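Local coordinates for transcriptional regulator, ROK family (PDB 1Z05), which probably binds DNA to regulate transcription of carbohydrate-metabolism genes, as a zinc-containing member of the ROK family and a homologue of Mlc, at residues I172-P177 and L198-E203; G118-A123 and A149-E154; P211-N216 and D419-M424. All coordinates share one frame; numbering follows the deposited sequence.

Contact 1: I172-P177 and L198-E203; sequences IAITLP and LALGPE
Glu203 N donates to Ala199 O at 3.0 Å, closing the first turn of the helix from which Leu200 meets Ile174 of the strand. The arrangement belongs to a beta-alpha-beta crossover in the actin-like fold of the ROK family: strand 168-176 leads, after an intervening excursion, into helix 200-208, which lies against the sheet before the chain returns as strand 212-216, the parallel neighbour of strand 168-176. Ile174 and Leu200 meet tip to tip. Leu200 CD2 sits equally far from both ends of the isoleucine, 4.0 Å from Ile174 CG2 and 4.0 Å from Ile174 CD1, and is thus received by the fork of that side chain. With CG anti to the backbone N (chi1 -171°), Leu200 places its CD2 end against the strand residues. Ala199, the N-cap residue and centre of an inverse gamma turn, precedes it at the start of the helix. Met113 of strand 108-116 and Leu151 of helix 144-161 also touch Ile174, extending the same buried layer. Two residues along the strand, Leu176 adds a looser contact from the same side, its CD2 resting 4.3 Å from Leu200 CD2.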
# COMPACT_ATOMS: atom_id res chain seq x y z
N ILE A 172 -1.56 2.87 -25.90
CA ILE A 172 -1.74 1.43 -25.89
C ILE A 172 -1.59 0.93 -24.46
O ILE A 172 -0.64 1.27 -23.77
CB ILE A 172 -0.72 0.71 -26.82
CG1 ILE A 172 -1.00 1.05 -28.29
CG2 ILE A 172 -0.75 -0.81 -26.61
CD1 ILE A 172 0.11 0.69 -29.27
N ALA A 173 -2.57 0.14 -24.01
CA ALA A 173 -2.48 -0.55 -22.74
C ALA A 173 -2.35 -2.05 -23.00
O ALA A 173 -2.98 -2.59 -23.92
CB ALA A 173 -3.71 -0.23 -21.87
N ILE A 174 -1.51 -2.72 -22.21
CA ILE A 174 -1.37 -4.17 -22.30
C ILE A 174 -1.30 -4.78 -20.90
O ILE A 174 -0.54 -4.30 -20.05
CB ILE A 174 -0.18 -4.61 -23.24
CG1 ILE A 174 -0.07 -6.14 -23.34
CG2 ILE A 174 1.16 -3.95 -22.84
CD1 ILE A 174 0.55 -6.62 -24.67
N THR A 175 -2.13 -5.79 -20.67
CA THR A 175 -2.18 -6.47 -19.38
C THR A 175 -1.89 -7.94 -19.61
O THR A 175 -2.11 -8.46 -20.71
CB THR A 175 -3.56 -6.28 -18.68
OG1 THR A 175 -4.61 -6.71 -19.56
CG2 THR A 175 -3.77 -4.80 -18.33
N LEU A 176 -1.35 -8.59 -18.59
CA LEU A 176 -0.89 -9.96 -18.71
C LEU A 176 -0.63 -10.53 -17.32
O LEU A 176 -0.35 -9.78 -16.39
CB LEU A 176 0.42 -10.03 -19.54
CG LEU A 176 1.64 -9.24 -19.04
CD1 LEU A 176 2.90 -9.92 -19.49
CD2 LEU A 176 1.62 -7.81 -19.53
N PRO A 177 -0.72 -11.86 -17.17
CA PRO A 177 -0.32 -12.48 -15.89
C PRO A 177 1.21 -12.39 -15.72
O PRO A 177 1.92 -12.18 -16.70
CB PRO A 177 -0.75 -13.94 -16.06
CG PRO A 177 -0.73 -14.17 -17.57
CD PRO A 177 -1.19 -12.86 -18.16
N LEU A 198 11.55 -8.87 -20.26
CA LEU A 198 11.16 -8.36 -21.58
C LEU A 198 10.69 -6.91 -21.47
O LEU A 198 9.70 -6.62 -20.77
CB LEU A 198 10.09 -9.24 -22.23
CG LEU A 198 9.37 -8.70 -23.48
CD1 LEU A 198 10.30 -8.64 -24.69
CD2 LEU A 198 8.11 -9.51 -23.79
N ALA A 199 11.38 -6.01 -22.17
CA ALA A 199 11.05 -4.59 -22.17
C ALA A 199 9.87 -4.31 -23.09
O ALA A 199 10.02 -3.66 -24.13
CB ALA A 199 12.27 -3.76 -22.57
N LEU A 200 8.70 -4.79 -22.69
CA LEU A 200 7.51 -4.78 -23.53
C LEU A 200 7.00 -3.37 -23.86
O LEU A 200 6.67 -3.08 -25.01
CB LEU A 200 6.40 -5.60 -22.86
CG LEU A 200 5.13 -5.88 -23.66
CD1 LEU A 200 5.46 -6.63 -24.95
CD2 LEU A 200 4.14 -6.67 -22.80
N GLY A 201 6.90 -2.52 -22.84
CA GLY A 201 6.54 -1.11 -23.03
C GLY A 201 7.47 -0.35 -23.97
O GLY A 201 7.01 0.19 -24.98
N PRO A 202 8.78 -0.29 -23.65
CA PRO A 202 9.75 0.37 -24.54
C PRO A 202 9.74 -0.15 -25.99
O PRO A 202 9.88 0.65 -26.92
CB PRO A 202 11.10 0.07 -23.87
CG PRO A 202 10.76 -0.13 -22.42
CD PRO A 202 9.42 -0.80 -22.42
N GLU A 203 9.57 -1.46 -26.16
CA GLU A 203 9.56 -2.06 -27.50
C GLU A 203 8.32 -1.66 -28.31
O GLU A 203 8.42 -1.39 -29.50
CB GLU A 203 9.68 -3.58 -27.43
CG GLU A 203 11.06 -4.08 -26.99
CD GLU A 203 12.15 -3.92 -28.06
OE1 GLU A 203 11.81 -3.76 -29.26
OE2 GLU A 203 13.35 -3.96 -27.69

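Contact 2: G118-A123 and A149-E154; sequences GYLTIA and ARLLFE. With SO4 (sulfate ion), chain C.
Leu120 runs alongside the base of Glu154, the two side chains passing in opposite directions, with Leu120 CD2 3.9 Å from Glu154 CB. The other branch of the leucine serves the preceding helical turn, where Leu120 CD1 meets Leu151 CD1 at 4.2 Å. Two residues further along the strand, Ile122 CD1 lies against the backbone of the helix, 3.8 Å from Glu154 O. Of the Glu154 side chain it is the CB end that meets the strand: the chain bends at chi2 (-64°) and carries the carboxylate back along the helix to Arg150. There Arg150 NE donates to Glu154 OE2 at 2.9 Å, a nearly straight hydrogen bond (N-H...O 165°) within a salt bridge, in the guanidinium plane and on the anti lone pair of the oxygen; Glu141 gives the arginine a second acidic partner. Tyr119 donates from OH to O1 of a sulfate ion at 2.8 Å, an anion also hydrogen-bonded to Arg114 NH2 and the backbone N of Arg117 and probably from the crystallisation liquor. The axes of the two short segments approach to 10.5 Å, their N-to-C directions 27° apart; this is a helix packed along a face of the five-stranded mixed sheet of the actin-like (ASKHA) fold.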
# COMPACT_ATOMS: atom_id res chain seq x y z
N GLY A 118 -1.26 -18.43 -24.64
CA GLY A 118 -1.39 -18.93 -26.00
C GLY A 118 -2.20 -18.06 -26.93
O GLY A 118 -2.54 -18.47 -28.03
N TYR A 119 -2.51 -16.84 -26.49
CA TYR A 119 -3.24 -15.90 -27.34
C TYR A 119 -2.92 -14.43 -27.07
O TYR A 119 -2.37 -14.07 -26.02
CB TYR A 119 -4.75 -16.12 -27.24
CG TYR A 119 -5.34 -15.72 -25.91
CD1 TYR A 119 -5.77 -14.41 -25.68
CD2 TYR A 119 -5.46 -16.65 -24.88
CE1 TYR A 119 -6.32 -14.03 -24.44
CE2 TYR A 119 -6.01 -16.30 -23.65
CZ TYR A 119 -6.43 -14.99 -23.44
OH TYR A 119 -6.97 -14.66 -22.23
N LEU A 120 -3.30 -13.59 -28.02
CA LEU A 120 -3.20 -12.15 -27.90
C LEU A 120 -4.53 -11.53 -28.29
O LEU A 120 -5.05 -11.81 -29.37
CB LEU A 120 -2.08 -11.60 -28.80
CG LEU A 120 -2.00 -10.07 -28.97
CD1 LEU A 120 -1.62 -9.39 -27.64
CD2 LEU A 120 -1.04 -9.68 -30.08
N THR A 121 -5.07 -10.70 -27.41
CA THR A 121 -6.29 -9.95 -27.71
C THR A 121 -5.95 -8.49 -27.96
O THR A 121 -5.23 -7.87 -27.18
CB THR A 121 -7.36 -10.09 -26.60
OG1 THR A 121 -7.78 -11.46 -26.53
CG2 THR A 121 -8.59 -9.22 -26.91
N ILE A 122 -6.43 -7.95 -29.08
CA ILE A 122 -6.25 -6.54 -29.37
C ILE A 122 -7.64 -5.94 -29.53
O ILE A 122 -8.45 -6.44 -30.31
CB ILE A 122 -5.38 -6.28 -30.65
CG1 ILE A 122 -4.00 -6.94 -30.51
CG2 ILE A 122 -5.23 -4.78 -30.90
CD1 ILE A 122 -3.16 -6.97 -31.80
N ALA A 123 -7.93 -4.91 -28.75
CA ALA A 123 -9.22 -4.24 -28.83
C ALA A 123 -9.00 -2.76 -29.04
O ALA A 123 -8.07 -2.17 -28.48
CB ALA A 123 -10.04 -4.49 -27.58
N ALA A 149 8.39 -10.40 -31.43
CA ALA A 149 8.32 -10.23 -32.89
C ALA A 149 6.89 -10.41 -33.42
O ALA A 149 6.44 -9.64 -34.25
CB ALA A 149 9.29 -11.18 -33.59
N ARG A 150 6.20 -11.43 -32.91
CA ARG A 150 4.82 -11.73 -33.30
C ARG A 150 3.85 -10.63 -32.87
O ARG A 150 2.97 -10.24 -33.64
CB ARG A 150 4.39 -13.08 -32.71
CG ARG A 150 2.94 -13.48 -33.03
CD ARG A 150 2.71 -13.72 -34.53
NE ARG A 150 1.32 -14.04 -34.81
CZ ARG A 150 0.79 -15.25 -34.73
NH1 ARG A 150 1.54 -16.29 -34.37
NH2 ARG A 150 -0.50 -15.44 -34.99
N LEU A 151 4.02 -10.15 -31.65
CA LEU A 151 3.14 -9.12 -31.09
C LEU A 151 3.23 -7.79 -31.86
O LEU A 151 2.21 -7.15 -32.10
CB LEU A 151 3.44 -8.94 -29.59
CG LEU A 151 2.66 -7.93 -28.75
CD1 LEU A 151 2.50 -8.48 -27.33
CD2 LEU A 151 3.38 -6.59 -28.75
N LEU A 152 4.45 -7.40 -32.24
CA LEU A 152 4.65 -6.17 -33.01
C LEU A 152 4.07 -6.32 -34.42
O LEU A 152 3.45 -5.41 -34.95
CB LEU A 152 6.14 -5.77 -33.04
CG LEU A 152 6.79 -5.49 -31.67
CD1 LEU A 152 8.30 -5.31 -31.77
CD2 LEU A 152 6.15 -4.30 -30.95
N PHE A 153 4.27 -7.50 -35.02
CA PHE A 153 3.68 -7.81 -36.33
C PHE A 153 2.15 -7.72 -36.26
O PHE A 153 1.52 -7.22 -37.20
CB PHE A 153 4.10 -9.21 -36.77
CG PHE A 153 5.41 -9.26 -37.53
CD1 PHE A 153 6.42 -8.33 -37.29
CD2 PHE A 153 5.65 -10.28 -38.45
CE1 PHE A 153 7.64 -8.40 -37.98
CE2 PHE A 153 6.86 -10.36 -39.15
CZ PHE A 153 7.86 -9.42 -38.92
N GLU A 154 1.57 -8.17 -35.15
CA GLU A 154 0.11 -8.14 -34.99
C GLU A 154 -0.46 -6.75 -34.75
O GLU A 154 -1.58 -6.45 -35.19
CB GLU A 154 -0.34 -9.09 -33.88
CG GLU A 154 -0.14 -10.57 -34.22
CD GLU A 154 -0.98 -11.06 -35.41
OE1 GLU A 154 -1.89 -10.34 -35.87
OE2 GLU A 154 -0.71 -12.19 -35.88
S SO4 C . -5.85 -17.22 -19.89
O1 SO4 C . -7.12 -16.59 -20.24
O2 SO4 C . -5.79 -17.52 -18.47
O3 SO4 C . -5.77 -18.46 -20.67
O4 SO4 C . -4.75 -16.33 -20.23

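Contact 3: P211-N216 and D419-M424; sequences PVFVAN and DGLLLM
Phe213 presents the edge of its ring, not a face, to Leu421 and Leu422, joining strand 212-216 of the actin-like domain's five-stranded sheet to the C-terminal helix 421-428. Leu421 CD2 lies near the ring plane and is closest to the far end of the ring, 3.7 Å from Phe213 CZ and 3.9 Å from Phe213 CE1; the leucine and the phenylalanine lie side by side, pointing opposite ways. Leu422 approaches the same edge further round, near the plane again but more loosely, with its CD1 4.4 Å from Phe213 CE2. That methyl has a tighter neighbour in Pro211, whose ring meets the leucine side chain at about a right angle. The first bond of the Leu422 side chain does not aim at the strand; it is the anti placement of CG relative to the backbone N (chi1 -172°), followed by the turn at chi2 (50°), that brings CD1 to the proline. Phe213 is also packed against Ile413 and Ala416 of helix 407-418, so it touches both C-terminal helices. Gly420, with positive phi (89°), makes the break between them and acts as N-cap of the second, accepting Met424 N at its O (3.1 Å). Leu421 and Met424 also touch helix 35-51, so helix 421-428 bridges the edge strand and that N-terminal helix. The tightest point across the contact is Pro211 CG against Leu422 CD1, at 3.6 Å.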
# COMPACT_ATOMS: atom_id res chain seq x y z
N PRO A 211 2.44 6.34 -26.25
CA PRO A 211 2.64 5.93 -24.86
C PRO A 211 2.04 4.56 -24.59
O PRO A 211 0.94 4.25 -25.07
CB PRO A 211 1.91 7.00 -24.03
CG PRO A 211 1.04 7.73 -25.00
CD PRO A 211 1.63 7.57 -26.36
N VAL A 212 2.78 3.75 -23.83
CA VAL A 212 2.41 2.38 -23.55
C VAL A 212 2.35 2.19 -22.04
O VAL A 212 3.26 2.63 -21.31
CB VAL A 212 3.43 1.37 -24.16
CG1 VAL A 212 2.94 -0.06 -24.00
CG2 VAL A 212 3.67 1.68 -25.65
N PHE A 213 1.27 1.55 -21.61
CA PHE A 213 0.98 1.25 -20.21
C PHE A 213 0.87 -0.26 -20.06
O PHE A 213 -0.03 -0.88 -20.64
CB PHE A 213 -0.32 1.95 -19.79
CG PHE A 213 -0.26 3.44 -19.94
CD1 PHE A 213 0.20 4.23 -18.90
CD2 PHE A 213 -0.57 4.05 -21.16
CE1 PHE A 213 0.31 5.61 -19.05
CE2 PHE A 213 -0.46 5.42 -21.31
CZ PHE A 213 -0.03 6.20 -20.26
N VAL A 214 1.79 -0.83 -19.29
CA VAL A 214 1.90 -2.27 -19.11
C VAL A 214 1.59 -2.58 -17.65
O VAL A 214 2.10 -1.88 -16.76
CB VAL A 214 3.34 -2.77 -19.42
CG1 VAL A 214 3.39 -4.30 -19.44
CG2 VAL A 214 3.83 -2.22 -20.77
N ALA A 215 0.75 -3.58 -17.39
CA ALA A 215 0.46 -3.95 -16.00
C ALA A 215 0.12 -5.43 -15.84
O ALA A 215 -0.30 -6.10 -16.79
CB ALA A 215 -0.67 -3.06 -15.42
N ASN A 216 0.31 -5.93 -14.62
CA ASN A 216 -0.19 -7.23 -14.25
C ASN A 216 -1.72 -7.22 -14.33
O ASN A 216 -2.36 -6.26 -13.90
CB ASN A 216 0.28 -7.61 -12.85
CG ASN A 216 -0.42 -8.83 -12.30
OD1 ASN A 216 -1.47 -8.73 -11.68
ND2 ASN A 216 0.18 -10.00 -12.51
N ASP A 419 -4.32 11.10 -13.86
CA ASP A 419 -3.02 11.45 -13.30
C ASP A 419 -2.38 12.58 -14.11
O ASP A 419 -1.43 13.20 -13.65
CB ASP A 419 -2.09 10.23 -13.25
CG ASP A 419 -2.53 9.18 -12.22
OD1 ASP A 419 -3.42 9.47 -11.38
OD2 ASP A 419 -1.98 8.06 -12.25
N GLY A 420 -2.93 12.84 -15.30
CA GLY A 420 -2.47 13.92 -16.17
C GLY A 420 -1.35 13.51 -17.11
O GLY A 420 -1.01 14.25 -18.05
N LEU A 421 -0.76 12.34 -16.87
CA LEU A 421 0.34 11.83 -17.69
C LEU A 421 -0.03 11.77 -19.18
O LEU A 421 0.70 12.28 -20.04
CB LEU A 421 0.79 10.44 -17.20
CG LEU A 421 2.13 9.87 -17.72
CD1 LEU A 421 2.80 8.99 -16.68
CD2 LEU A 421 1.97 9.11 -19.04
N LEU A 422 -1.16 11.15 -19.48
CA LEU A 422 -1.58 10.96 -20.87
C LEU A 422 -2.04 12.27 -21.50
O LEU A 422 -1.77 12.51 -22.67
CB LEU A 422 -2.65 9.88 -20.98
CG LEU A 422 -3.04 9.45 -22.40
CD1 LEU A 422 -1.80 9.11 -23.25
CD2 LEU A 422 -4.00 8.27 -22.34
N LEU A 423 -2.72 13.10 -20.71
CA LEU A 423 -3.11 14.44 -21.17
C LEU A 423 -1.91 15.22 -21.72
O LEU A 423 -1.98 15.80 -22.79
CB LEU A 423 -3.75 15.26 -20.05
CG LEU A 423 -5.05 14.79 -19.42
CD1 LEU A 423 -5.45 15.78 -18.36
CD2 LEU A 423 -6.15 14.65 -20.47
N MET A 424 -0.80 15.20 -20.97
CA MET A 424 0.36 15.97 -21.36
C MET A 424 0.99 15.39 -22.63
O MET A 424 1.45 16.14 -23.48
CB MET A 424 1.37 16.07 -20.21
CG MET A 424 0.87 16.88 -19.00
SD MET A 424 0.50 18.63 -19.33
CE MET A 424 -1.23 18.59 -19.81

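How the contacts relate
All three contacts involve one five-stranded sheet. Contacts 1 and 2, with centres 11 Å apart, merge into one apolar layer: Leu151 CD1 of contact 2 touches Ile174 CD1 at 3.8 Å and Leu200 CD1 at 4.2 Å. Contacts 1 and 3, centres 12 Å apart, are joined by neighbouring parallel strands, with Ile172 O and Phe213 N 2.9 Å apart in a probable backbone hydrogen bond, and by Gly201 CA packing on Val214 CG2 at 3.7 Å. Contacts 2 and 3 do not touch, their nearest atoms lying about 8 Å apart. All lie away from the zinc site of His269, Cys279, Cys281 and Cys286; contact 3 alone brings in the C-terminal helix.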